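Local coordinates for protein aminopeptidase N (Francisella tularensis subsp. tularensis, PDB 5DLL) that probably trims single amino acids from the N termini of peptides as a zinc-dependent aminopeptidase of the M1 family, acting in the breakdown of intracellular peptides, at residues 401-404 with 405-409; 851-854 with 855-859. One frame throughout, in Å; residues are numbered along the deposited sequence.

Contact 1 of 2, residues 401-404 with 405-409; sequences RMIH and TLLGE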
# COMPACT_ATOMS: atom_id res chain seq x y z
N ARG A 401 0.60 8.95 12.41
CA ARG A 401 1.75 8.49 13.18
C ARG A 401 2.41 9.63 13.97
O ARG A 401 2.89 9.42 15.08
CB ARG A 401 2.77 7.83 12.25
CG ARG A 401 4.02 7.32 12.95
CD ARG A 401 4.92 6.58 11.98
NE ARG A 401 4.31 5.34 11.51
CZ ARG A 401 4.22 4.22 12.23
NH1 ARG A 401 4.69 4.15 13.47
NH2 ARG A 401 3.64 3.15 11.70
N MET A 402 2.43 10.82 13.39
CA MET A 402 2.99 12.00 14.07
C MET A 402 2.20 12.39 15.32
O MET A 402 2.76 12.97 16.24
CB MET A 402 3.06 13.19 13.12
CG MET A 402 4.39 13.33 12.40
SD MET A 402 4.34 14.57 11.10
CE MET A 402 3.97 16.04 12.03
N ILE A 403 0.91 12.07 15.34
CA ILE A 403 0.07 12.31 16.52
C ILE A 403 0.35 11.23 17.57
O ILE A 403 0.34 11.51 18.77
CB ILE A 403 -1.43 12.33 16.17
CG1 ILE A 403 -1.73 13.40 15.11
CG2 ILE A 403 -2.26 12.61 17.41
CD1 ILE A 403 -3.11 13.29 14.48
N HIS A 404 0.58 10.01 17.11
CA HIS A 404 1.03 8.93 17.99
C HIS A 404 2.34 9.32 18.68
O HIS A 404 2.50 9.10 19.88
CB HIS A 404 1.22 7.63 17.19
CG HIS A 404 1.55 6.45 18.05
ND1 HIS A 404 2.82 6.22 18.53
CD2 HIS A 404 0.78 5.44 18.51
CE1 HIS A 404 2.82 5.11 19.26
NE2 HIS A 404 1.59 4.62 19.25
N THR A 405 3.27 9.90 17.92
CA THR A 405 4.56 10.35 18.45
C THR A 405 4.40 11.44 19.51
O THR A 405 5.07 11.42 20.54
CB THR A 405 5.47 10.87 17.30
OG1 THR A 405 5.59 9.87 16.29
CG2 THR A 405 6.86 11.21 17.81
N LEU A 406 3.50 12.39 19.25
CA LEU A 406 3.25 13.50 20.17
C LEU A 406 2.56 13.08 21.47
O LEU A 406 2.90 13.59 22.54
CB LEU A 406 2.42 14.59 19.48
CG LEU A 406 3.16 15.40 18.41
CD1 LEU A 406 2.18 16.24 17.60
CD2 LEU A 406 4.24 16.29 19.03
N LEU A 407 1.61 12.15 21.38
CA LEU A 407 0.82 11.75 22.55
C LEU A 407 1.34 10.52 23.28
O LEU A 407 1.06 10.34 24.47
CB LEU A 407 -0.62 11.47 22.13
CG LEU A 407 -1.44 12.61 21.55
CD1 LEU A 407 -2.76 12.05 21.05
CD2 LEU A 407 -1.66 13.72 22.59
N GLY A 408 2.09 9.67 22.58
CA GLY A 408 2.46 8.36 23.11
C GLY A 408 1.29 7.40 23.00
O GLY A 408 0.15 7.83 22.78
N GLU A 409 1.55 6.11 23.17
CA GLU A 409 0.54 5.08 22.95
C GLU A 409 -0.70 5.29 23.81
O GLU A 409 -1.82 5.29 23.30
CB GLU A 409 1.12 3.68 23.21
CG GLU A 409 0.12 2.53 23.13
CD GLU A 409 -0.35 2.20 21.71
OE1 GLU A 409 0.30 2.62 20.73
OE2 GLU A 409 -1.37 1.49 21.59
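His404 and Glu409 meet at an edge: the imidazole donates from NE2 to Glu409 OE1 over 2.8 Å, with an N-H...O angle of 161°. The oxygen lies almost in the ring plane, while the carboxylate plane is turned 56° away from it. Both side chains leave with CG anti to the backbone N; the glutamate then bends at chi2 (72°), which brings its carboxylate back toward the ring. OE1 also carries a salt bridge to Arg252, and OE2 a hydrogen bond to Gln413, so the carboxylate is gripped at both oxygens; the ring of Phe412 meets the imidazole with its plane inclined to it.

His404 and Glu409 both sit on helix 390-423 of the M1 peptidase domain. Between them, Gly408 N donates to His404 O at 2.8 Å, and the positive phi of this residue suits a glycine. One turn earlier, Arg401 O accepts twice from Thr405, from N at 2.9 Å and from OG1 at 3.0 Å. The hydroxyl sits beside the backbone N, anti to the carbonyl carbon, and comes in above the carbonyl plane rather than on a lone pair.

Ile403 and Leu407, one turn apart, run alongside each other in the same direction, with Ile403 CG2 against Leu407 CD1 at 3.7 Å; Met437 of helix 430-439 packs on both. Leu406 N donates to Met402 O at 3.2 Å, and Pro496 of strand 495-502 touches the side chains of both residues. Arg401 extends elsewhere, to a salt bridge with Glu341.

Contact 2 of 2, residues 851-854 with 855-859; sequences SNPS and KNVFE
The Phe858 ring meets Pro853 at its edge, near the ring plane, where Pro853 CD stands 4.1 Å from Phe858 CD1; neither ring face takes part in this contact. The two side chains run obliquely to each other. The proline ring comes slightly closer at Phe858 CB, which lies 3.9 Å from Pro853 CG, so the touch involves the root of the phenylalanine as much as its ring. With CG anti to the backbone N (chi1 -177°), the ring then leads away from the proline, and it also touches Lys849 at the end of helix 835-849. Beside it, Val857 completes the apolar patch: its CG1 rests 3.9 Å from Pro853 CB.

Ser854 holds the N-cap position of helix 855-866. Pro853 just before it and Phe858 four residues after it therefore occupy the two places of a hydrophobic staple, an apolar pair joined across a helix start. The backbone closes the first turn with Phe858 N donating to Ser854 O at 3.0 Å in a nearly straight bond of 165°. Ser854 OG lies between its backbone N and carbonyl carbon (chi1 62°), which turns it back over the turn to within 3.6 Å of Val857 CG2. Its polar partner lies outside this turn: it is hydrogen-bonded to Asp813 OD1, on helix 800-815. The same aspartate touches Pro853 and Val857. Val857 is buried against Ala820 of helix 817-824 and Ile848 of helix 835-849, whereas Asn856 packs on His817 and Gln818 at the start of helix 817-824.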
# COMPACT_ATOMS: atom_id res chain seq x y z
N SER A 851 4.75 5.82 -34.67
CA SER A 851 4.29 4.53 -35.20
C SER A 851 2.77 4.34 -35.10
O SER A 851 2.28 3.21 -35.18
CB SER A 851 5.01 3.38 -34.50
OG SER A 851 6.38 3.36 -34.88
N ASN A 852 2.03 5.44 -34.96
CA ASN A 852 0.57 5.40 -34.87
C ASN A 852 0.08 4.40 -33.83
O ASN A 852 -0.44 3.34 -34.17
CB ASN A 852 -0.05 5.11 -36.24
CG ASN A 852 -1.57 5.21 -36.23
OD1 ASN A 852 -2.16 5.99 -35.47
ND2 ASN A 852 -2.22 4.41 -37.07
N PRO A 853 0.27 4.73 -32.55
CA PRO A 853 -0.26 3.91 -31.48
C PRO A 853 -1.68 4.32 -31.15
O PRO A 853 -2.21 5.26 -31.75
CB PRO A 853 0.68 4.23 -30.32
CG PRO A 853 1.06 5.65 -30.54
CD PRO A 853 0.99 5.91 -32.02
N SER A 854 -2.29 3.61 -30.20
CA SER A 854 -3.60 3.97 -29.69
C SER A 854 -3.58 5.39 -29.13
O SER A 854 -2.52 5.94 -28.83
CB SER A 854 -4.03 3.00 -28.59
OG SER A 854 -3.14 3.05 -27.48
N LYS A 855 -4.77 5.97 -29.00
CA LYS A 855 -4.92 7.31 -28.44
C LYS A 855 -4.26 7.41 -27.07
O LYS A 855 -3.47 8.31 -26.83
CB LYS A 855 -6.41 7.67 -28.35
CG LYS A 855 -6.72 8.99 -27.65
CD LYS A 855 -8.19 9.33 -27.75
CE LYS A 855 -8.63 10.29 -26.65
NZ LYS A 855 -8.56 9.68 -25.29
N ASN A 856 -4.57 6.46 -26.19
CA ASN A 856 -4.04 6.42 -24.82
C ASN A 856 -2.52 6.60 -24.76
O ASN A 856 -2.01 7.51 -24.10
CB ASN A 856 -4.44 5.08 -24.15
CG ASN A 856 -4.13 5.04 -22.65
OD1 ASN A 856 -3.82 6.06 -22.03
ND2 ASN A 856 -4.22 3.84 -22.07
N VAL A 857 -1.80 5.74 -25.48
CA VAL A 857 -0.34 5.75 -25.53
C VAL A 857 0.22 6.99 -26.23
O VAL A 857 1.21 7.56 -25.78
CB VAL A 857 0.18 4.48 -26.24
CG1 VAL A 857 1.67 4.57 -26.52
CG2 VAL A 857 -0.15 3.24 -25.42
N PHE A 858 -0.41 7.38 -27.35
CA PHE A 858 -0.02 8.59 -28.08
C PHE A 858 -0.08 9.83 -27.19
O PHE A 858 0.79 10.68 -27.26
CB PHE A 858 -0.91 8.79 -29.32
CG PHE A 858 -0.51 9.98 -30.16
CD1 PHE A 858 0.47 9.87 -31.14
CD2 PHE A 858 -1.10 11.22 -29.95
CE1 PHE A 858 0.85 10.96 -31.89
CE2 PHE A 858 -0.72 12.33 -30.70
CZ PHE A 858 0.26 12.20 -31.67
N GLU A 859 -1.12 9.92 -26.36
CA GLU A 859 -1.34 11.08 -25.48
C GLU A 859 -0.27 11.17 -24.40
O GLU A 859 0.36 12.21 -24.21
CB GLU A 859 -2.73 11.01 -24.82
CG GLU A 859 -3.91 10.97 -25.79
CD GLU A 859 -4.62 12.29 -25.94
OE1 GLU A 859 -4.65 12.82 -27.08
OE2 GLU A 859 -5.15 12.81 -24.94

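Overall arrangement
From the N terminus, the chain passes the beta-rich N-terminal domain and the zinc-binding helix 297-312 before reaching contact 1, a turn within helix 390-423 of the peptidase domain. That contact closes no loop; its buried apolar side chains join the helix to helix 430-439 and to strand 495-502 of the Ig-like domain. The chain then passes through the Ig-like domain and the C-terminal helical repeats to contact 2, which starts helix 855-866 after a short loop and packs it on helices 800-815, 817-824 and 835-849. The two follow in series, neither nested nor crossing. The centres of contacts 1 and 2 are 48 Å apart, on opposite sides of the chain's centre.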